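Local coordinates for cobalamin biosynthesis protein CobN (Mycobacterium tuberculosis, PDB 7C6O) that probably inserts cobalt into the corrin ring during cobalamin biosynthesis, as the large, catalytic subunit of the ATP-dependent cobaltochelatase, at residues I448-K453 / Y536-T541; D457-L462 / V469-W474; L481-S486 / G491-A496. All blocks are in the same frame, centred on the assembly; numbering follows the deposited sequence.

Interaction 1: I448-K453 / Y536-T541; sequences IRVSAK and YRWLDT
Ile448 lies over one face of the Trp538 indole, following the ring from its pyrrole part to its benzene part. The CG2 methyl sits above the five-membered ring, 3.4 Å from the ring centroid and 14° off the normal, a CH-pi contact displaced toward the NE1 side. The other branch of the isoleucine continues over the benzene part, with Ile448 CG1 3.4 Å from Trp538 CZ2 and Ile448 CD1 3.7 Å from Trp538 CH2. With CG2 anti to the backbone N and CG1 anti to the carbonyl carbon (chi1 -69°), the two branches are spread along the same indole face. The indole is itself extended toward the strand, since Trp538 CG is anti to its own backbone N (chi1 171°). Val450, two residues further along and on the same side of the strand, adds a looser contact from its CG2 to Trp538 CB at 4.2 Å. Between the segments the contact is van der Waals and CH-pi in nature. The polar edge of the indole is used, however, because Trp538 NE1 donates to the backbone oxygen of Asn545 and this bond helps fix the rotation of the ring. Beyond the tryptophan, Arg537 grips Asp540 end-on, NH1 and NH2 both reaching OD2, and thereby ties helix 530-539 to the turn that follows. Ile495, Val504 and Met506 of the adjoining strands also touch Trp538. The arrangement is that of an alpha/beta layer, in which helix 530-539 packs Trp538 on one face of a mixed sheet.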
loop_
_atom_site.group_PDB
_atom_site.type_symbol
_atom_site.label_atom_id
_atom_site.label_comp_id
_atom_site.label_asym_id
_atom_site.label_seq_id
_atom_site.Cartn_x
_atom_site.Cartn_y
_atom_site.Cartn_z
ATOM N N ILE A 448 17.861 29.226 -0.757
ATOM C CA ILE A 448 18.345 28.802 -2.063
ATOM C C ILE A 448 17.574 29.537 -3.150
ATOM O O ILE A 448 16.367 29.786 -3.025
ATOM C CB ILE A 448 18.221 27.275 -2.210
ATOM C CG1 ILE A 448 19.212 26.577 -1.279
ATOM C CG2 ILE A 448 18.449 26.836 -3.651
ATOM C CD1 ILE A 448 18.647 26.227 0.074
ATOM N N ARG A 449 18.277 29.915 -4.217
ATOM C CA ARG A 449 17.685 30.654 -5.325
ATOM C C ARG A 449 18.034 29.948 -6.627
ATOM O O ARG A 449 19.216 29.768 -6.941
ATOM C CB ARG A 449 18.180 32.104 -5.337
ATOM C CG ARG A 449 18.195 32.746 -3.955
ATOM C CD ARG A 449 18.782 34.141 -3.981
ATOM N NE ARG A 449 17.844 35.114 -4.528
ATOM C CZ ARG A 449 16.976 35.803 -3.797
ATOM N NH1 ARG A 449 16.926 35.631 -2.483
ATOM N NH2 ARG A 449 16.159 36.667 -4.379
ATOM N N VAL A 450 17.010 29.537 -7.371
ATOM C CA VAL A 450 17.171 28.907 -8.678
ATOM C C VAL A 450 16.789 29.923 -9.741
ATOM O O VAL A 450 15.687 30.484 -9.703
ATOM C CB VAL A 450 16.314 27.635 -8.806
ATOM C CG1 VAL A 450 16.421 27.062 -10.214
ATOM C CG2 VAL A 450 16.735 26.601 -7.773
ATOM N N SER A 451 17.694 30.162 -10.689
ATOM C CA SER A 451 17.423 31.135 -11.736
ATOM C C SER A 451 16.301 30.640 -12.639
ATOM O O SER A 451 16.199 29.446 -12.935
ATOM C CB SER A 451 18.683 31.409 -12.559
ATOM O OG SER A 451 18.713 30.627 -13.738
ATOM N N ALA A 452 15.445 31.572 -13.065
ATOM C CA ALA A 452 14.340 31.217 -13.951
ATOM C C ALA A 452 14.840 30.625 -15.260
ATOM O O ALA A 452 14.181 29.754 -15.838
ATOM C CB ALA A 452 13.471 32.444 -14.223
ATOM N N LYS A 453 16.001 31.079 -15.737
ATOM C CA LYS A 453 16.549 30.561 -16.986
ATOM C C LYS A 453 16.913 29.087 -16.858
ATOM O O LYS A 453 16.561 28.272 -17.720
ATOM C CB LYS A 453 17.768 31.389 -17.398
ATOM C CG LYS A 453 18.507 30.867 -18.618
ATOM C CD LYS A 453 17.592 30.774 -19.827
ATOM C CE LYS A 453 18.396 30.674 -21.113
ATOM N NZ LYS A 453 19.453 29.630 -21.022
ATOM N N TYR A 536 12.594 20.085 -5.709
ATOM C CA TYR A 536 13.118 18.731 -5.861
ATOM C C TYR A 536 14.241 18.683 -6.886
ATOM O O TYR A 536 15.224 17.953 -6.704
ATOM C CB TYR A 536 11.997 17.759 -6.240
ATOM C CG TYR A 536 11.359 17.132 -5.029
ATOM C CD1 TYR A 536 11.972 16.072 -4.371
ATOM C CD2 TYR A 536 10.162 17.614 -4.520
ATOM C CE1 TYR A 536 11.403 15.502 -3.248
ATOM C CE2 TYR A 536 9.584 17.049 -3.397
ATOM C CZ TYR A 536 10.209 15.995 -2.766
ATOM O OH TYR A 536 9.642 15.428 -1.650
ATOM N N ARG A 537 14.121 19.452 -7.967
ATOM C CA ARG A 537 15.189 19.461 -8.960
ATOM C C ARG A 537 16.458 20.099 -8.410
ATOM O O ARG A 537 17.561 19.769 -8.864
ATOM C CB ARG A 537 14.718 20.172 -10.230
ATOM C CG ARG A 537 13.688 19.378 -11.037
ATOM C CD ARG A 537 14.282 18.081 -11.591
ATOM N NE ARG A 537 14.229 16.974 -10.637
ATOM C CZ ARG A 537 15.191 16.066 -10.499
ATOM N NH1 ARG A 537 16.287 16.140 -11.245
ATOM N NH2 ARG A 537 15.067 15.089 -9.611
ATOM N N TRP A 538 16.335 20.992 -7.423
ATOM C CA TRP A 538 17.535 21.559 -6.817
ATOM C C TRP A 538 18.246 20.546 -5.926
ATOM O O TRP A 538 19.469 20.619 -5.762
ATOM C CB TRP A 538 17.198 22.819 -6.019
ATOM C CG TRP A 538 18.375 23.296 -5.225
ATOM C CD1 TRP A 538 19.428 24.034 -5.681
ATOM C CD2 TRP A 538 18.639 23.031 -3.842
ATOM N NE1 TRP A 538 20.327 24.254 -4.665
ATOM C CE2 TRP A 538 19.865 23.649 -3.525
ATOM C CE3 TRP A 538 17.954 22.335 -2.840
ATOM C CZ2 TRP A 538 20.420 23.594 -2.249
ATOM C CZ3 TRP A 538 18.507 22.284 -1.572
ATOM C CH2 TRP A 538 19.726 22.911 -1.288
ATOM N N LEU A 539 17.504 19.602 -5.341
ATOM C CA LEU A 539 18.138 18.537 -4.574
ATOM C C LEU A 539 19.052 17.677 -5.435
ATOM O O LEU A 539 19.980 17.054 -4.908
ATOM C CB LEU A 539 17.081 17.648 -3.918
ATOM C CG LEU A 539 16.157 18.286 -2.883
ATOM C CD1 LEU A 539 15.150 17.262 -2.368
ATOM C CD2 LEU A 539 16.973 18.865 -1.738
ATOM N N ASP A 540 18.812 17.636 -6.741
ATOM C CA ASP A 540 19.541 16.773 -7.655
ATOM C C ASP A 540 20.705 17.545 -8.275
ATOM O O ASP A 540 21.078 18.630 -7.820
ATOM C CB ASP A 540 18.583 16.241 -8.720
ATOM C CG ASP A 540 19.009 14.898 -9.285
ATOM O OD1 ASP A 540 20.206 14.550 -9.183
ATOM O OD2 ASP A 540 18.139 14.195 -9.839
ATOM N N THR A 541 21.314 16.971 -9.303
ATOM C CA THR A 541 22.301 17.683 -10.093
ATOM C C THR A 541 21.616 18.355 -11.276
ATOM O O THR A 541 20.512 17.984 -11.680
ATOM C CB THR A 541 23.398 16.738 -10.587
ATOM O OG1 THR A 541 22.804 15.620 -11.257
ATOM C CG2 THR A 541 24.243 16.240 -9.421
#

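Interaction 2: D457-L462 / V469-W474; sequences DWFATL and VVTAYW
Residues 457-459, late in helix 452-459, and the later part of helix 464-474 face each other at a distance, with the CA atoms of Phe459 and Val470, the nearest pair, 10.0 Å apart. A type I beta turn from Phe459 to Leu462 leads the chain away from the first helix. Just before the turn, Trp458 O accepts from both the backbone N and the hydroxyl of Thr461, the OG1 bond being 2.7 Å long and lying in the carbonyl plane. The gap between the segments is bridged by the phenyl ring of Phe459, whose CG is anti to the backbone N (chi1 -171°), which carries the ring out toward the second helix. Its far end meets two consecutive residues there. Phe459 CE1 is 3.9 Å from Val470 CG1, and CB of the valine lies near the plane of the ring, at its edge. On the other flank, Thr471 CG2 approaches the ring edge, 3.7 Å from Phe459 CE2. With chi1 57°, the threonine CG2 is anti to the carbonyl carbon and is turned toward the ring, while OG1 bonds to the backbone oxygens of Thr467 and Asp468 in its own helix. His530, at the start of helix 530-539, meets the Phe459 ring edge-to-face and also touches Val470 and Trp474. Phe459 thus packs between two consecutive helices, 452-459 and 464-474, with helix 530-539 alongside; Trp458 touches Leu533 and Arg537 of that helix.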
loop_
_atom_site.group_PDB
_atom_site.type_symbol
_atom_site.label_atom_id
_atom_site.label_comp_id
_atom_site.label_asym_id
_atom_site.label_seq_id
_atom_site.Cartn_x
_atom_site.Cartn_y
_atom_site.Cartn_z
ATOM N N ASP A 457 15.102 25.899 -18.686
ATOM C CA ASP A 457 15.876 24.969 -19.502
ATOM C C ASP A 457 15.570 23.521 -19.133
ATOM O O ASP A 457 15.470 22.658 -20.012
ATOM C CB ASP A 457 17.373 25.254 -19.364
ATOM C CG ASP A 457 17.805 26.508 -20.111
ATOM O OD1 ASP A 457 17.057 26.972 -21.001
ATOM O OD2 ASP A 457 18.901 27.027 -19.810
ATOM N N TRP A 458 15.409 23.234 -17.836
ATOM C CA TRP A 458 15.002 21.889 -17.438
ATOM C C TRP A 458 13.532 21.647 -17.751
ATOM O O TRP A 458 13.164 20.588 -18.269
ATOM C CB TRP A 458 15.257 21.651 -15.946
ATOM C CG TRP A 458 14.491 20.448 -15.461
ATOM C CD1 TRP A 458 14.846 19.140 -15.608
ATOM C CD2 TRP A 458 13.221 20.447 -14.797
ATOM N NE1 TRP A 458 13.885 18.322 -15.061
ATOM C CE2 TRP A 458 12.875 19.100 -14.558
ATOM C CE3 TRP A 458 12.345 21.453 -14.372
ATOM C CZ2 TRP A 458 11.694 18.732 -13.913
ATOM C CZ3 TRP A 458 11.171 21.086 -13.732
ATOM C CH2 TRP A 458 10.857 19.736 -13.509
ATOM N N PHE A 459 12.677 22.617 -17.419
ATOM C CA PHE A 459 11.239 22.459 -17.624
ATOM C C PHE A 459 10.926 22.112 -19.075
ATOM O O PHE A 459 10.030 21.302 -19.350
ATOM C CB PHE A 459 10.530 23.744 -17.191
ATOM C CG PHE A 459 9.032 23.641 -17.137
ATOM C CD1 PHE A 459 8.405 22.902 -16.146
ATOM C CD2 PHE A 459 8.249 24.318 -18.057
ATOM C CE1 PHE A 459 7.023 22.821 -16.091
ATOM C CE2 PHE A 459 6.868 24.241 -18.007
ATOM C CZ PHE A 459 6.255 23.492 -17.023
ATOM N N ALA A 460 11.688 22.680 -20.013
ATOM C CA ALA A 460 11.443 22.466 -21.434
ATOM C C ALA A 460 11.778 21.053 -21.895
ATOM O O ALA A 460 11.324 20.647 -22.970
ATOM C CB ALA A 460 12.239 23.478 -22.257
ATOM N N THR A 461 12.566 20.296 -21.126
ATOM C CA THR A 461 12.877 18.923 -21.508
ATOM C C THR A 461 11.770 17.945 -21.146
ATOM O O THR A 461 11.859 16.770 -21.518
ATOM C CB THR A 461 14.185 18.460 -20.857
ATOM O OG1 THR A 461 13.986 18.271 -19.451
ATOM C CG2 THR A 461 15.286 19.489 -21.080
ATOM N N LEU A 462 10.742 18.393 -20.438
ATOM C CA LEU A 462 9.635 17.537 -20.051
ATOM C C LEU A 462 8.653 17.368 -21.207
ATOM O O LEU A 462 8.585 18.211 -22.103
ATOM C CB LEU A 462 8.922 18.131 -18.841
ATOM C CG LEU A 462 9.764 18.269 -17.573
ATOM C CD1 LEU A 462 8.985 19.007 -16.498
ATOM C CD2 LEU A 462 10.203 16.898 -17.077
ATOM N N VAL A 469 -0.105 21.030 -18.631
ATOM C CA VAL A 469 -0.972 21.035 -17.455
ATOM C C VAL A 469 -0.386 21.916 -16.358
ATOM O O VAL A 469 -1.108 22.650 -15.673
ATOM C CB VAL A 469 -1.202 19.593 -16.966
ATOM C CG1 VAL A 469 -1.989 19.585 -15.668
ATOM C CG2 VAL A 469 -1.922 18.784 -18.035
ATOM N N VAL A 470 0.935 21.862 -16.173
ATOM C CA VAL A 470 1.568 22.666 -15.128
ATOM C C VAL A 470 1.395 24.151 -15.423
ATOM O O VAL A 470 1.024 24.937 -14.545
ATOM C CB VAL A 470 3.054 22.287 -14.976
ATOM C CG1 VAL A 470 3.768 23.295 -14.089
ATOM C CG2 VAL A 470 3.187 20.885 -14.398
ATOM N N THR A 471 1.649 24.558 -16.671
ATOM C CA THR A 471 1.493 25.968 -17.014
ATOM C C THR A 471 0.028 26.381 -17.036
ATOM O O THR A 471 -0.284 27.555 -16.811
ATOM C CB THR A 471 2.147 26.274 -18.364
ATOM O OG1 THR A 471 1.574 25.439 -19.377
ATOM C CG2 THR A 471 3.652 26.039 -18.301
ATOM N N ALA A 472 -0.882 25.441 -17.301
ATOM C CA ALA A 472 -2.302 25.775 -17.299
ATOM C C ALA A 472 -2.766 26.198 -15.911
ATOM O O ALA A 472 -3.594 27.107 -15.773
ATOM C CB ALA A 472 -3.125 24.590 -17.801
ATOM N N TYR A 473 -2.234 25.560 -14.870
ATOM C CA TYR A 473 -2.634 25.868 -13.504
ATOM C C TYR A 473 -1.733 26.893 -12.830
ATOM O O TYR A 473 -2.215 27.680 -12.008
ATOM C CB TYR A 473 -2.662 24.588 -12.665
ATOM C CG TYR A 473 -3.871 23.718 -12.921
ATOM C CD1 TYR A 473 -3.878 22.787 -13.951
ATOM C CD2 TYR A 473 -5.008 23.829 -12.128
ATOM C CE1 TYR A 473 -4.984 21.989 -14.181
ATOM C CE2 TYR A 473 -6.115 23.038 -12.351
ATOM C CZ TYR A 473 -6.099 22.122 -13.378
ATOM O OH TYR A 473 -7.203 21.333 -13.599
ATOM N N TRP A 474 -0.441 26.909 -13.156
ATOM C CA TRP A 474 0.520 27.739 -12.445
ATOM C C TRP A 474 1.155 28.822 -13.305
ATOM O O TRP A 474 2.026 29.549 -12.813
ATOM C CB TRP A 474 1.616 26.859 -11.832
ATOM C CG TRP A 474 1.066 25.843 -10.876
ATOM C CD1 TRP A 474 0.881 24.508 -11.109
ATOM C CD2 TRP A 474 0.608 26.085 -9.539
ATOM N NE1 TRP A 474 0.344 23.904 -9.993
ATOM C CE2 TRP A 474 0.168 24.851 -9.018
ATOM C CE3 TRP A 474 0.530 27.225 -8.733
ATOM C CZ2 TRP A 474 -0.340 24.724 -7.727
ATOM C CZ3 TRP A 474 0.025 27.097 -7.451
ATOM C CH2 TRP A 474 -0.402 25.856 -6.960
#

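Interaction 3: L481-S486 / G491-A496; sequences LFVDRS and GEIVIA
A short beta hairpin joins strand 483-484 to the beginning of strand 492-500, and this contact is its antiparallel ladder. Asp484 and Glu492 form the hydrogen-bonded pair: Asp484 N donates to Glu492 O over 2.8 Å, in the carbonyl plane, and Glu492 N returns a more bent bond to Asp484 O (2.9 Å, 138° at the hydrogen). Val483 and Ile493 are the neighbouring non-hydrogen-bonded pair. Beyond them Val494 N donates to Phe482 O at 2.8 Å, almost straight at 174°. CA-H...O contacts from Val483 to Glu492 O and from Ile493 to Phe482 O run beside these bonds. The short strand 483-484 is added to a mixed sheet through strand 492-500, which also pairs, antiparallel, with 448-451. On one face Val483 CG2 lies 4.2 Å from Ile493 CG1, and CG1 of the same valine rests over a face of the Arg485 guanidinium, whose chain folds back at chi2 toward Gly491. The face carrying Asp484 and Glu492 is mainly acidic, and their carboxylates do not touch. Arg449 NE pairs with Glu492 OE1, and its NH2 lies close to Asp484 OD2 at a distance too short to be taken as reliable; the positive charge there probably offsets the repulsion between the two acids. A water also donates to Glu492 OE1, and weakly to Asp484 O. The other aspartate oxygen, OD1, takes the Ser486 hydroxyl on its syn lone pair at 2.7 Å, while Ser486 N meets it from above the carboxylate plane, closing an Asx turn where the strand ends. Asp484 CB packs against Val494 CG2 at 3.8 Å.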
loop_
_atom_site.group_PDB
_atom_site.type_symbol
_atom_site.label_atom_id
_atom_site.label_comp_id
_atom_site.label_asym_id
_atom_site.label_seq_id
_atom_site.Cartn_x
_atom_site.Cartn_y
_atom_site.Cartn_z
ATOM N N LEU A 481 4.830 31.598 -7.613
ATOM C CA LEU A 481 4.987 31.116 -6.246
ATOM C C LEU A 481 6.448 31.228 -5.834
ATOM O O LEU A 481 7.313 30.566 -6.418
ATOM C CB LEU A 481 4.515 29.668 -6.120
ATOM C CG LEU A 481 3.067 29.413 -5.718
ATOM C CD1 LEU A 481 2.908 27.959 -5.295
ATOM C CD2 LEU A 481 2.654 30.353 -4.598
ATOM N N PHE A 482 6.715 32.059 -4.824
ATOM C CA PHE A 482 8.056 32.222 -4.261
ATOM C C PHE A 482 9.072 32.624 -5.328
ATOM O O PHE A 482 10.209 32.148 -5.341
ATOM C CB PHE A 482 8.508 30.954 -3.532
ATOM C CG PHE A 482 7.640 30.588 -2.363
ATOM C CD1 PHE A 482 7.607 31.386 -1.233
ATOM C CD2 PHE A 482 6.862 29.442 -2.391
ATOM C CE1 PHE A 482 6.811 31.054 -0.154
ATOM C CE2 PHE A 482 6.065 29.102 -1.315
ATOM C CZ PHE A 482 6.039 29.910 -0.194
ATOM N N VAL A 483 8.662 33.512 -6.228
ATOM C CA VAL A 483 9.536 34.031 -7.273
ATOM C C VAL A 483 9.962 35.437 -6.878
ATOM O O VAL A 483 9.117 36.314 -6.663
ATOM C CB VAL A 483 8.841 34.026 -8.643
ATOM C CG1 VAL A 483 9.664 34.814 -9.656
ATOM C CG2 VAL A 483 8.632 32.600 -9.123
ATOM N N ASP A 484 11.269 35.652 -6.776
ATOM C CA ASP A 484 11.820 36.955 -6.435
ATOM C C ASP A 484 12.354 37.622 -7.693
ATOM O O ASP A 484 13.090 37.001 -8.467
ATOM C CB ASP A 484 12.932 36.829 -5.393
ATOM C CG ASP A 484 13.433 38.179 -4.911
ATOM O OD1 ASP A 484 12.720 39.187 -5.102
ATOM O OD2 ASP A 484 14.545 38.236 -4.348
ATOM N N ARG A 485 11.980 38.884 -7.893
ATOM C CA ARG A 485 12.459 39.677 -9.017
ATOM C C ARG A 485 13.404 40.791 -8.576
ATOM O O ARG A 485 13.627 41.745 -9.328
ATOM C CB ARG A 485 11.280 40.254 -9.799
ATOM C CG ARG A 485 11.035 39.570 -11.131
ATOM C CD ARG A 485 9.809 38.678 -11.110
ATOM N NE ARG A 485 9.658 37.953 -12.370
ATOM C CZ ARG A 485 8.603 37.208 -12.684
ATOM N NH1 ARG A 485 7.596 37.091 -11.831
ATOM N NH2 ARG A 485 8.554 36.583 -13.853
ATOM N N SER A 486 13.966 40.688 -7.370
ATOM C CA SER A 486 14.843 41.722 -6.836
ATOM C C SER A 486 16.200 41.714 -7.529
ATOM O O SER A 486 16.548 42.665 -8.237
ATOM C CB SER A 486 15.019 41.543 -5.327
ATOM O OG SER A 486 13.767 41.585 -4.666
ATOM N N GLY A 491 13.544 36.622 -12.786
ATOM C CA GLY A 491 12.988 35.730 -11.789
ATOM C C GLY A 491 13.969 34.761 -11.163
ATOM O O GLY A 491 14.876 34.248 -11.826
ATOM N N GLU A 492 13.791 34.517 -9.867
ATOM C CA GLU A 492 14.495 33.466 -9.146
ATOM C C GLU A 492 13.491 32.759 -8.252
ATOM O O GLU A 492 12.739 33.417 -7.529
ATOM C CB GLU A 492 15.644 34.026 -8.298
ATOM C CG GLU A 492 16.888 34.415 -9.075
ATOM C CD GLU A 492 17.962 35.005 -8.178
ATOM O OE1 GLU A 492 17.610 35.781 -7.263
ATOM O OE2 GLU A 492 19.152 34.686 -8.380
ATOM N N ILE A 493 13.470 31.432 -8.307
ATOM C CA ILE A 493 12.608 30.641 -7.437
ATOM C C ILE A 493 13.337 30.433 -6.116
ATOM O O ILE A 493 14.433 29.863 -6.085
ATOM C CB ILE A 493 12.233 29.301 -8.086
ATOM C CG1 ILE A 493 11.514 29.543 -9.415
ATOM C CG2 ILE A 493 11.345 28.493 -7.152
ATOM C CD1 ILE A 493 11.192 28.276 -10.182
ATOM N N VAL A 494 12.732 30.904 -5.027
ATOM C CA VAL A 494 13.356 30.881 -3.709
ATOM C C VAL A 494 12.928 29.617 -2.979
ATOM O O VAL A 494 11.730 29.330 -2.859
ATOM C CB VAL A 494 12.983 32.138 -2.904
ATOM C CG1 VAL A 494 13.706 32.147 -1.568
ATOM C CG2 VAL A 494 13.308 33.392 -3.700
ATOM N N ILE A 495 13.906 28.865 -2.481
ATOM C CA ILE A 495 13.672 27.578 -1.838
ATOM C C ILE A 495 14.233 27.643 -0.426
ATOM O O ILE A 495 15.449 27.783 -0.240
ATOM C CB ILE A 495 14.308 26.423 -2.628
ATOM C CG1 ILE A 495 13.720 26.361 -4.040
ATOM C CG2 ILE A 495 14.104 25.105 -1.894
ATOM C CD1 ILE A 495 14.570 25.587 -5.013
ATOM N N ALA A 496 13.352 27.543 0.564
ATOM C CA ALA A 496 13.776 27.506 1.956
ATOM C C ALA A 496 14.286 26.114 2.300
ATOM O O ALA A 496 13.625 25.112 2.011
ATOM C CB ALA A 496 12.621 27.894 2.878
HETATM O O HOH W 1 15.777 37.731 -7.668
#

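How the interactions relate
Interactions 2 and 3 follow each other inside the chain loop that interaction 1 closes, and the three centres lie about 11 to 17 Å apart. Interactions 1 and 3 are the closer neighbours, about 11 Å between centres, because strands 448-451 and 492-500 pair in one sheet; there Val450 CG2 packs 3.7 Å from Ile495 CD1. Helix 452-459, which starts within 448-453, carries the chain on to interaction 2, whose centre is about 14 Å from that of interaction 1 and where Trp458 CE2 lies 3.4 Å from Arg537 CD. Interactions 2 and 3 meet through Trp474 CZ3 and Leu481 CD1, 3.7 Å apart. The sodium ion is bound by Asp125 and Ser127, outside all three contacts.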